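Local coordinates for ferric-siderophore receptor protein (Streptomyces coelicolor, PDB 2X4L) that probably captures ferric siderophores outside the cell membrane and hands them to an ABC transporter for iron uptake, at residues K43-V54 and Y106-T117; L152-W160 and P300-T308. One frame throughout, in Å; residues are numbered along the deposited sequence.

Interaction 1 of 2, residues K43-V54 and Y106-T117; sequences KVPANIVAFTGV and YASLAPEVLITT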
loop_
_atom_site.group_PDB
_atom_site.type_symbol
_atom_site.label_atom_id
_atom_site.label_comp_id
_atom_site.label_asym_id
_atom_site.label_seq_id
_atom_site.Cartn_x
_atom_site.Cartn_y
_atom_site.Cartn_z
ATOM N N LYS A 43 -19.980 18.970 -11.866
ATOM C CA LYS A 43 -20.207 19.015 -10.430
ATOM C C LYS A 43 -19.217 18.090 -9.805
ATOM O O LYS A 43 -18.721 17.209 -10.506
ATOM C CB LYS A 43 -21.592 18.549 -10.083
ATOM C CG LYS A 43 -21.887 17.187 -10.567
ATOM C CD LYS A 43 -23.290 16.735 -10.044
ATOM C CE LYS A 43 -23.374 15.215 -9.873
ATOM N NZ LYS A 43 -22.362 14.736 -8.837
ATOM N N VAL A 44 -19.020 18.214 -8.487
ATOM C CA VAL A 44 -18.161 17.301 -7.748
ATOM C C VAL A 44 -18.817 15.930 -7.787
ATOM O O VAL A 44 -20.008 15.800 -7.462
ATOM C CB VAL A 44 -17.974 17.763 -6.261
ATOM C CG1 VAL A 44 -17.153 16.770 -5.482
ATOM C CG2 VAL A 44 -17.263 19.137 -6.230
ATOM N N PRO A 45 -18.070 14.875 -8.170
ATOM C CA PRO A 45 -18.771 13.532 -8.278
ATOM C C PRO A 45 -19.288 13.044 -6.942
ATOM O O PRO A 45 -18.547 13.037 -5.954
ATOM C CB PRO A 45 -17.708 12.599 -8.837
ATOM C CG PRO A 45 -16.368 13.312 -8.706
ATOM C CD PRO A 45 -16.659 14.842 -8.583
ATOM N N ALA A 46 -20.540 12.663 -6.934
ATOM C CA ALA A 46 -21.227 12.125 -5.824
ATOM C C ALA A 46 -21.035 10.607 -5.836
ATOM O O ALA A 46 -21.097 9.990 -4.763
ATOM C CB ALA A 46 -22.692 12.437 -6.006
ATOM N N ASN A 47 -20.871 9.998 -7.035
ATOM C CA ASN A 47 -20.824 8.475 -7.125
ATOM C C ASN A 47 -19.449 8.043 -7.526
ATOM O O ASN A 47 -19.146 7.870 -8.719
ATOM C CB ASN A 47 -21.830 7.985 -8.169
ATOM C CG ASN A 47 -23.282 8.292 -7.814
ATOM O OD1 ASN A 47 -23.606 8.722 -6.705
ATOM N ND2 ASN A 47 -24.138 8.118 -8.754
ATOM N N ILE A 48 -18.581 7.861 -6.534
ATOM C CA ILE A 48 -17.211 7.546 -6.731
ATOM C C ILE A 48 -17.055 6.020 -6.608
ATOM O O ILE A 48 -17.662 5.398 -5.703
ATOM C CB ILE A 48 -16.361 8.232 -5.597
ATOM C CG1 ILE A 48 -16.495 9.758 -5.710
ATOM C CG2 ILE A 48 -14.879 7.771 -5.709
ATOM C CD1 ILE A 48 -15.884 10.429 -4.477
ATOM N N VAL A 49 -16.279 5.444 -7.499
ATOM C CA VAL A 49 -15.854 4.053 -7.333
ATOM C C VAL A 49 -14.367 4.009 -7.232
ATOM O O VAL A 49 -13.691 4.716 -7.976
ATOM C CB VAL A 49 -16.385 3.209 -8.518
ATOM C CG1 VAL A 49 -15.792 1.801 -8.555
ATOM C CG2 VAL A 49 -17.944 3.167 -8.511
ATOM N N ALA A 50 -13.850 3.261 -6.288
ATOM C CA ALA A 50 -12.395 3.260 -6.103
ATOM C C ALA A 50 -11.824 1.884 -5.774
ATOM O O ALA A 50 -12.510 1.053 -5.141
ATOM C CB ALA A 50 -12.054 4.235 -4.943
ATOM N N PHE A 51 -10.560 1.674 -6.074
ATOM C CA PHE A 51 -9.852 0.532 -5.567
ATOM C C PHE A 51 -10.024 0.585 -4.024
ATOM O O PHE A 51 -9.975 1.662 -3.430
ATOM C CB PHE A 51 -8.373 0.662 -5.950
ATOM C CG PHE A 51 -7.539 -0.436 -5.347
ATOM C CD1 PHE A 51 -7.713 -1.737 -5.797
ATOM C CD2 PHE A 51 -6.562 -0.149 -4.407
ATOM C CE1 PHE A 51 -6.997 -2.780 -5.233
ATOM C CE2 PHE A 51 -5.833 -1.202 -3.841
ATOM C CZ PHE A 51 -6.040 -2.537 -4.261
ATOM N N THR A 52 -10.194 -0.615 -3.426
ATOM C CA THR A 52 -10.492 -0.627 -1.999
ATOM C C THR A 52 -9.505 0.255 -1.206
ATOM O O THR A 52 -9.919 0.992 -0.324
ATOM C CB THR A 52 -10.470 -2.035 -1.506
ATOM O OG1 THR A 52 -11.501 -2.705 -2.251
ATOM C CG2 THR A 52 -10.822 -2.071 0.013
ATOM N N GLY A 53 -8.186 0.133 -1.472
ATOM C CA GLY A 53 -7.196 0.892 -0.664
ATOM C C GLY A 53 -7.338 2.388 -0.860
ATOM O O GLY A 53 -6.980 3.153 0.076
ATOM N N VAL A 54 -7.751 2.817 -2.035
ATOM C CA VAL A 54 -8.000 4.247 -2.290
ATOM C C VAL A 54 -9.280 4.701 -1.588
ATOM O O VAL A 54 -9.332 5.734 -0.874
ATOM C CB VAL A 54 -8.077 4.526 -3.807
ATOM C CG1 VAL A 54 -8.564 5.982 -4.072
ATOM C CG2 VAL A 54 -6.677 4.302 -4.399
ATOM N N TYR A 106 -20.957 -2.420 -11.794
ATOM C CA TYR A 106 -20.375 -1.090 -11.775
ATOM C C TYR A 106 -21.352 -0.067 -12.450
ATOM O O TYR A 106 -21.537 0.992 -11.912
ATOM C CB TYR A 106 -19.070 -1.195 -12.544
ATOM C CG TYR A 106 -18.301 0.072 -12.767
ATOM C CD1 TYR A 106 -18.053 0.962 -11.733
ATOM C CD2 TYR A 106 -17.823 0.418 -14.047
ATOM C CE1 TYR A 106 -17.303 2.135 -11.960
ATOM C CE2 TYR A 106 -17.087 1.561 -14.260
ATOM C CZ TYR A 106 -16.793 2.410 -13.193
ATOM O OH TYR A 106 -16.095 3.597 -13.322
ATOM N N ALA A 107 -21.874 -0.445 -13.636
ATOM C CA ALA A 107 -22.817 0.449 -14.293
ATOM C C ALA A 107 -24.009 0.798 -13.418
ATOM O O ALA A 107 -24.493 1.945 -13.463
ATOM C CB ALA A 107 -23.327 -0.203 -15.548
ATOM N N SER A 108 -24.478 -0.194 -12.639
ATOM C CA SER A 108 -25.641 0.002 -11.772
ATOM C C SER A 108 -25.416 1.092 -10.703
ATOM O O SER A 108 -26.402 1.617 -10.134
ATOM C CB SER A 108 -26.101 -1.320 -11.169
ATOM O OG SER A 108 -25.343 -1.559 -10.033
ATOM N N LEU A 109 -24.152 1.461 -10.422
ATOM C CA LEU A 109 -23.843 2.506 -9.433
ATOM C C LEU A 109 -23.907 3.858 -10.041
ATOM O O LEU A 109 -23.663 4.821 -9.311
ATOM C CB LEU A 109 -22.429 2.277 -8.773
ATOM C CG LEU A 109 -22.290 0.857 -8.151
ATOM C CD1 LEU A 109 -20.941 0.804 -7.549
ATOM C CD2 LEU A 109 -23.301 0.609 -7.019
ATOM N N ALA A 110 -24.198 4.005 -11.351
ATOM C CA ALA A 110 -24.156 5.310 -11.999
ATOM C C ALA A 110 -22.858 6.072 -11.712
ATOM O O ALA A 110 -22.816 7.172 -11.187
ATOM C CB ALA A 110 -25.416 6.119 -11.570
ATOM N N PRO A 111 -21.721 5.430 -11.982
ATOM C CA PRO A 111 -20.444 5.955 -11.547
ATOM C C PRO A 111 -20.093 7.260 -12.234
ATOM O O PRO A 111 -20.347 7.445 -13.451
ATOM C CB PRO A 111 -19.423 4.855 -11.947
ATOM C CG PRO A 111 -20.080 4.197 -13.120
ATOM C CD PRO A 111 -21.552 4.220 -12.806
ATOM N N GLU A 112 -19.491 8.167 -11.483
ATOM C CA GLU A 112 -19.065 9.498 -11.997
ATOM C C GLU A 112 -17.540 9.606 -12.132
ATOM O O GLU A 112 -17.025 10.374 -12.920
ATOM C CB GLU A 112 -19.650 10.643 -11.161
ATOM C CG GLU A 112 -21.165 10.799 -11.441
ATOM C CD GLU A 112 -21.875 11.553 -10.397
ATOM O OE1 GLU A 112 -21.570 11.541 -9.209
ATOM O OE2 GLU A 112 -22.915 12.134 -10.809
ATOM N N VAL A 113 -16.797 8.825 -11.355
ATOM C CA VAL A 113 -15.324 8.772 -11.503
ATOM C C VAL A 113 -14.909 7.465 -10.858
ATOM O O VAL A 113 -15.470 7.007 -9.867
ATOM C CB VAL A 113 -14.634 10.044 -10.814
ATOM C CG1 VAL A 113 -14.823 10.006 -9.261
ATOM C CG2 VAL A 113 -13.155 10.175 -11.222
ATOM N N LEU A 114 -13.884 6.874 -11.443
ATOM C CA LEU A 114 -13.156 5.694 -10.877
ATOM C C LEU A 114 -11.763 6.163 -10.458
ATOM O O LEU A 114 -11.063 6.896 -11.174
ATOM C CB LEU A 114 -13.055 4.638 -11.987
ATOM C CG LEU A 114 -12.347 3.377 -11.514
ATOM C CD1 LEU A 114 -12.951 2.104 -12.159
ATOM C CD2 LEU A 114 -10.830 3.429 -11.837
ATOM N N ILE A 115 -11.350 5.733 -9.271
ATOM C CA ILE A 115 -10.059 6.236 -8.702
ATOM C C ILE A 115 -9.240 5.006 -8.261
ATOM O O ILE A 115 -9.763 4.176 -7.491
ATOM C CB ILE A 115 -10.316 7.169 -7.495
ATOM C CG1 ILE A 115 -11.402 8.226 -7.837
ATOM C CG2 ILE A 115 -8.933 7.809 -7.028
ATOM C CD1 ILE A 115 -11.581 9.244 -6.659
ATOM N N THR A 116 -8.011 4.929 -8.686
ATOM C CA THR A 116 -7.133 3.866 -8.231
ATOM C C THR A 116 -5.700 4.320 -8.238
ATOM O O THR A 116 -5.413 5.513 -8.557
ATOM C CB THR A 116 -7.380 2.620 -9.115
ATOM O OG1 THR A 116 -6.699 1.478 -8.515
ATOM C CG2 THR A 116 -6.909 2.773 -10.608
ATOM N N THR A 117 -4.800 3.437 -7.881
ATOM C CA THR A 117 -3.398 3.724 -7.927
ATOM C C THR A 117 -2.825 3.189 -9.219
ATOM O O THR A 117 -3.492 2.550 -10.030
ATOM C CB THR A 117 -2.727 3.026 -6.711
ATOM O OG1 THR A 117 -3.119 1.645 -6.645
ATOM C CG2 THR A 117 -3.046 3.778 -5.423
#

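Interaction 2 of 2, residues L152-W160 and P300-T308; sequences LTQPLQRMW and PILSYDKCT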
loop_
_atom_site.group_PDB
_atom_site.type_symbol
_atom_site.label_atom_id
_atom_site.label_comp_id
_atom_site.label_asym_id
_atom_site.label_seq_id
_atom_site.Cartn_x
_atom_site.Cartn_y
_atom_site.Cartn_z
ATOM N N LEU A 152 6.879 7.813 -0.465
ATOM C CA LEU A 152 5.521 7.806 0.061
ATOM C C LEU A 152 4.884 9.193 0.256
ATOM O O LEU A 152 3.742 9.346 0.132
ATOM C CB LEU A 152 5.517 7.053 1.375
ATOM C CG LEU A 152 4.239 6.794 2.133
ATOM C CD1 LEU A 152 3.216 5.987 1.298
ATOM C CD2 LEU A 152 4.418 6.232 3.524
ATOM N N THR A 153 5.692 10.168 0.617
ATOM C CA THR A 153 5.163 11.486 0.895
ATOM C C THR A 153 4.505 12.085 -0.360
ATOM O O THR A 153 3.620 12.854 -0.238
ATOM C CB THR A 153 6.298 12.409 1.416
ATOM O OG1 THR A 153 7.411 12.181 0.617
ATOM C CG2 THR A 153 6.634 12.077 2.866
ATOM N N GLN A 154 4.976 11.659 -1.529
ATOM C CA GLN A 154 4.425 12.092 -2.805
ATOM C C GLN A 154 2.945 11.744 -2.913
ATOM O O GLN A 154 2.091 12.625 -2.813
ATOM C CB GLN A 154 5.199 11.463 -3.965
ATOM C CG GLN A 154 4.756 11.941 -5.339
ATOM C CD GLN A 154 5.917 12.398 -6.199
ATOM O OE1 GLN A 154 7.058 11.981 -5.995
ATOM N NE2 GLN A 154 5.632 13.258 -7.170
ATOM N N PRO A 155 2.637 10.465 -3.118
ATOM C CA PRO A 155 1.234 10.065 -3.236
ATOM C C PRO A 155 0.398 10.440 -2.028
ATOM O O PRO A 155 -0.779 10.587 -2.185
ATOM C CB PRO A 155 1.328 8.550 -3.439
ATOM C CG PRO A 155 2.679 8.151 -2.861
ATOM C CD PRO A 155 3.540 9.317 -3.280
ATOM N N LEU A 156 1.003 10.579 -0.838
ATOM C CA LEU A 156 0.187 11.091 0.309
ATOM C C LEU A 156 -0.305 12.498 0.068
ATOM O O LEU A 156 -1.473 12.829 0.302
ATOM C CB LEU A 156 0.975 11.037 1.618
ATOM C CG LEU A 156 1.068 9.621 2.203
ATOM C CD1 LEU A 156 2.022 9.623 3.435
ATOM C CD2 LEU A 156 -0.280 9.213 2.709
ATOM N N GLN A 157 0.585 13.347 -0.392
ATOM C CA GLN A 157 0.084 14.693 -0.593
ATOM C C GLN A 157 -0.836 14.740 -1.825
ATOM O O GLN A 157 -1.818 15.501 -1.760
ATOM C CB GLN A 157 1.196 15.631 -0.615
ATOM C CG GLN A 157 2.141 15.520 -1.704
ATOM C CD GLN A 157 2.854 16.855 -1.847
ATOM O OE1 GLN A 157 4.041 16.983 -1.486
ATOM N NE2 GLN A 157 2.115 17.872 -2.294
ATOM N N ARG A 158 -0.592 13.900 -2.861
ATOM C CA ARG A 158 -1.441 13.891 -4.116
ATOM C C ARG A 158 -2.888 13.416 -3.702
ATOM O O ARG A 158 -3.944 13.955 -4.108
ATOM C CB ARG A 158 -0.874 12.981 -5.212
ATOM C CG ARG A 158 0.487 13.459 -5.860
ATOM C CD ARG A 158 0.255 14.739 -6.673
ATOM N NE ARG A 158 -0.346 14.378 -7.970
ATOM C CZ ARG A 158 -1.375 14.970 -8.545
ATOM N NH1 ARG A 158 -2.047 15.997 -7.965
ATOM N NH2 ARG A 158 -1.717 14.524 -9.735
ATOM N N MET A 159 -2.969 12.355 -2.872
ATOM C CA MET A 159 -4.268 11.863 -2.368
ATOM C C MET A 159 -4.997 12.884 -1.476
ATOM O O MET A 159 -6.240 12.994 -1.502
ATOM C CB MET A 159 -4.055 10.551 -1.598
ATOM C CG MET A 159 -5.405 9.828 -1.209
ATOM S SD MET A 159 -6.388 9.309 -2.675
ATOM C CE MET A 159 -5.447 7.869 -3.135
ATOM N N TRP A 160 -4.222 13.606 -0.640
ATOM C CA TRP A 160 -4.780 14.699 0.134
ATOM C C TRP A 160 -5.391 15.768 -0.759
ATOM O O TRP A 160 -6.536 16.218 -0.514
ATOM C CB TRP A 160 -3.656 15.230 0.988
ATOM C CG TRP A 160 -3.835 16.515 1.660
ATOM C CD1 TRP A 160 -4.041 17.731 1.080
ATOM C CD2 TRP A 160 -3.682 16.752 3.048
ATOM N NE1 TRP A 160 -4.159 18.692 2.021
ATOM C CE2 TRP A 160 -3.901 18.134 3.250
ATOM C CE3 TRP A 160 -3.456 15.926 4.152
ATOM C CZ2 TRP A 160 -3.872 18.731 4.513
ATOM C CZ3 TRP A 160 -3.390 16.509 5.412
ATOM C CH2 TRP A 160 -3.606 17.918 5.583
ATOM N N PRO A 300 0.434 0.828 0.836
ATOM C CA PRO A 300 -0.070 1.732 1.887
ATOM C C PRO A 300 -1.404 2.300 1.450
ATOM O O PRO A 300 -1.656 2.566 0.248
ATOM C CB PRO A 300 0.986 2.868 1.926
ATOM C CG PRO A 300 2.262 2.122 1.492
ATOM C CD PRO A 300 1.805 1.206 0.370
ATOM N N ILE A 301 -2.285 2.475 2.440
ATOM C CA ILE A 301 -3.515 3.252 2.253
ATOM C C ILE A 301 -3.057 4.682 2.386
ATOM O O ILE A 301 -2.483 5.113 3.395
ATOM C CB ILE A 301 -4.517 2.915 3.353
ATOM C CG1 ILE A 301 -4.957 1.436 3.273
ATOM C CG2 ILE A 301 -5.669 3.898 3.311
ATOM C CD1 ILE A 301 -5.646 0.946 4.603
ATOM N N LEU A 302 -3.304 5.441 1.328
ATOM C CA LEU A 302 -2.706 6.781 1.164
ATOM C C LEU A 302 -3.428 7.921 1.970
ATOM O O LEU A 302 -3.802 8.952 1.403
ATOM C CB LEU A 302 -2.575 7.064 -0.313
ATOM C CG LEU A 302 -1.627 6.140 -1.091
ATOM C CD1 LEU A 302 -1.802 6.343 -2.590
ATOM C CD2 LEU A 302 -0.207 6.367 -0.626
ATOM N N SER A 303 -3.626 7.655 3.270
ATOM C CA SER A 303 -3.984 8.691 4.230
ATOM C C SER A 303 -2.877 8.788 5.261
ATOM O O SER A 303 -2.188 7.838 5.550
ATOM C CB SER A 303 -5.312 8.456 4.938
ATOM O OG SER A 303 -5.209 7.299 5.723
ATOM N N TYR A 304 -2.695 9.995 5.789
ATOM C CA TYR A 304 -1.693 10.097 6.872
ATOM C C TYR A 304 -2.046 9.195 8.020
ATOM O O TYR A 304 -1.117 8.563 8.605
ATOM C CB TYR A 304 -1.494 11.584 7.332
ATOM C CG TYR A 304 -0.874 12.410 6.221
ATOM C CD1 TYR A 304 0.479 12.258 5.858
ATOM C CD2 TYR A 304 -1.678 13.282 5.448
ATOM C CE1 TYR A 304 1.040 12.988 4.773
ATOM C CE2 TYR A 304 -1.123 13.995 4.397
ATOM C CZ TYR A 304 0.214 13.893 4.107
ATOM O OH TYR A 304 0.739 14.575 3.061
ATOM N N ASP A 305 -3.319 9.044 8.325
ATOM C CA ASP A 305 -3.760 8.224 9.402
ATOM C C ASP A 305 -3.252 6.796 9.233
ATOM O O ASP A 305 -2.848 6.143 10.197
ATOM C CB ASP A 305 -5.294 8.255 9.394
ATOM C CG ASP A 305 -5.825 7.452 10.404
ATOM O OD1 ASP A 305 -6.339 7.999 11.373
ATOM O OD2 ASP A 305 -5.599 6.246 10.283
ATOM N N LYS A 306 -3.441 6.289 8.039
ATOM C CA LYS A 306 -3.011 4.898 7.829
ATOM C C LYS A 306 -1.564 4.662 7.521
ATOM O O LYS A 306 -1.065 3.527 7.562
ATOM C CB LYS A 306 -3.862 4.263 6.717
ATOM C CG LYS A 306 -5.326 4.135 7.042
ATOM C CD LYS A 306 -5.584 3.180 8.181
ATOM C CE LYS A 306 -7.085 3.173 8.591
ATOM N NZ LYS A 306 -7.541 4.554 9.090
ATOM N N CYS A 307 -0.833 5.734 7.248
ATOM C CA CYS A 307 0.629 5.566 7.051
ATOM C C CYS A 307 1.447 5.823 8.310
ATOM O O CYS A 307 2.585 5.414 8.429
ATOM C CB CYS A 307 1.117 6.560 5.960
ATOM S SG CYS A 307 0.606 5.873 4.288
ATOM N N THR A 308 0.892 6.570 9.255
ATOM C CA THR A 308 1.538 6.807 10.560
ATOM C C THR A 308 1.936 5.506 11.215
ATOM O O THR A 308 3.093 5.324 11.677
ATOM C CB THR A 308 0.718 7.709 11.474
ATOM O OG1 THR A 308 0.579 8.963 10.823
ATOM C CG2 THR A 308 1.378 7.991 12.871
HETATM O O HOH W 1 2.997 14.034 2.393
HETATM O O HOH W 2 -3.134 11.558 2.021
#

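Interaction 1 of 2, residues K43-V54 and Y106-T117
Ile48, Val49 and Ala50 pair in parallel with Val113, Leu114 and Ile115 inside the five-stranded parallel sheet of one lobe of this periplasmic-binding-protein fold. Three backbone bonds join the strands: Val49 N to Val113 O (3.0 Å, nearly straight at 177°), Ile115 N to Val49 O and Phe51 N to Ile115 O. Branched aliphatic residues suit a buried strand whose side chains alternate between two covered faces; small Ala50 sits where Ile115 comes close. On one face Ile48 CG2 meets Ile115 CD1 at 3.7 Å, and Val54, on the first turn of the following helix, sets CG1 tightly against Ile115 CG2 at 3.5 Å. On the other, Val49 CG2 comes to the edge of the Tyr106 ring, near CE1, while Pro111 CG sits over one face of that ring. Just before the strands, Glu112 accepts from the loop at Ala46 and Asn47. Its chain is extended beyond CG (chi2 161°), which carries OE1 to Ala46 N at 2.7 Å and to Asn47 N at 2.8 Å, the two donors arriving from opposite faces of the carboxylate. Glu112 N in turn gives its hydrogen to Asn47 O, so the two residues hold each other in both directions. Lys43 NZ adds a long salt bridge to Glu112 OE2. The Asn47 amide works at both ends: OD1 accepts from Lys66 NZ, and ND2 donates to Ala110 O at 2.9 Å.

Interaction 2 of 2, residues L152-W160 and P300-T308
Tyr304 and Leu156 each turn CG away from their own carbonyl carbon to lie beside the backbone N (chi1 -66° and -77°), which brings the tyrosine ring against the leucine side chain. Leu156 CB and CD1 touch the CE1 side of the ring, CB at 3.7 Å from Tyr304 CE1 and CD1 at 3.8 Å from the same atom. Leu156 CD2 lies over the ring face but further off; its close contact is with the backbone of the other segment, 3.5 Å from Leu302 C. Trp160 meets the same tyrosine rim to rim with the planes steeply inclined, although the closeness modelled for this pair is doubtful. Phe182 of helix 173-195 adds an edge-to-face partner to Tyr304. Just before Tyr304 in the chain, Leu302 sits at the centre of an inverse gamma turn that leads into helix 304-320, and Ser303 caps that helix, OG accepting from Lys306 N and also bonding Asp60. Apolar, branched Leu302 suits its place because its two methyls can touch three residues at once: CD2 meets both Leu152 CD1 and Pro155 CB, each 3.9 Å away, and CD1 is reached by Met159 CE at 4.0 Å. No direct hydrogen bond spans the two segments. Instead one water donates to Leu156 O at 2.7 Å and to Leu302 O at 2.8 Å. The contact is thus held mainly by apolar packing, with water supplying the protons that two carbonyls cannot offer each other.

Overall arrangement
Interaction 1 closes before interaction 2 opens along the chain, and their centres lie about 19 Å apart. Helix 52-60, which leaves strand 48-51, runs between them: Val54 packs on Met159 and Gly53 on Ile301. From strand 113-118, Thr117 touches Leu302. Interaction 1 belongs to the parallel sheet of the first lobe. Interaction 2 joins helix 153-165, which follows that sheet's last strand, to the start of the final helix 304-320, reached from the mixed sheet of the second lobe. The chain's return to the first lobe is therefore packed directly on its core, consistent with the restrained two-lobed architecture of siderophore-binding proteins, in which long helix 173-195 also links the lobes.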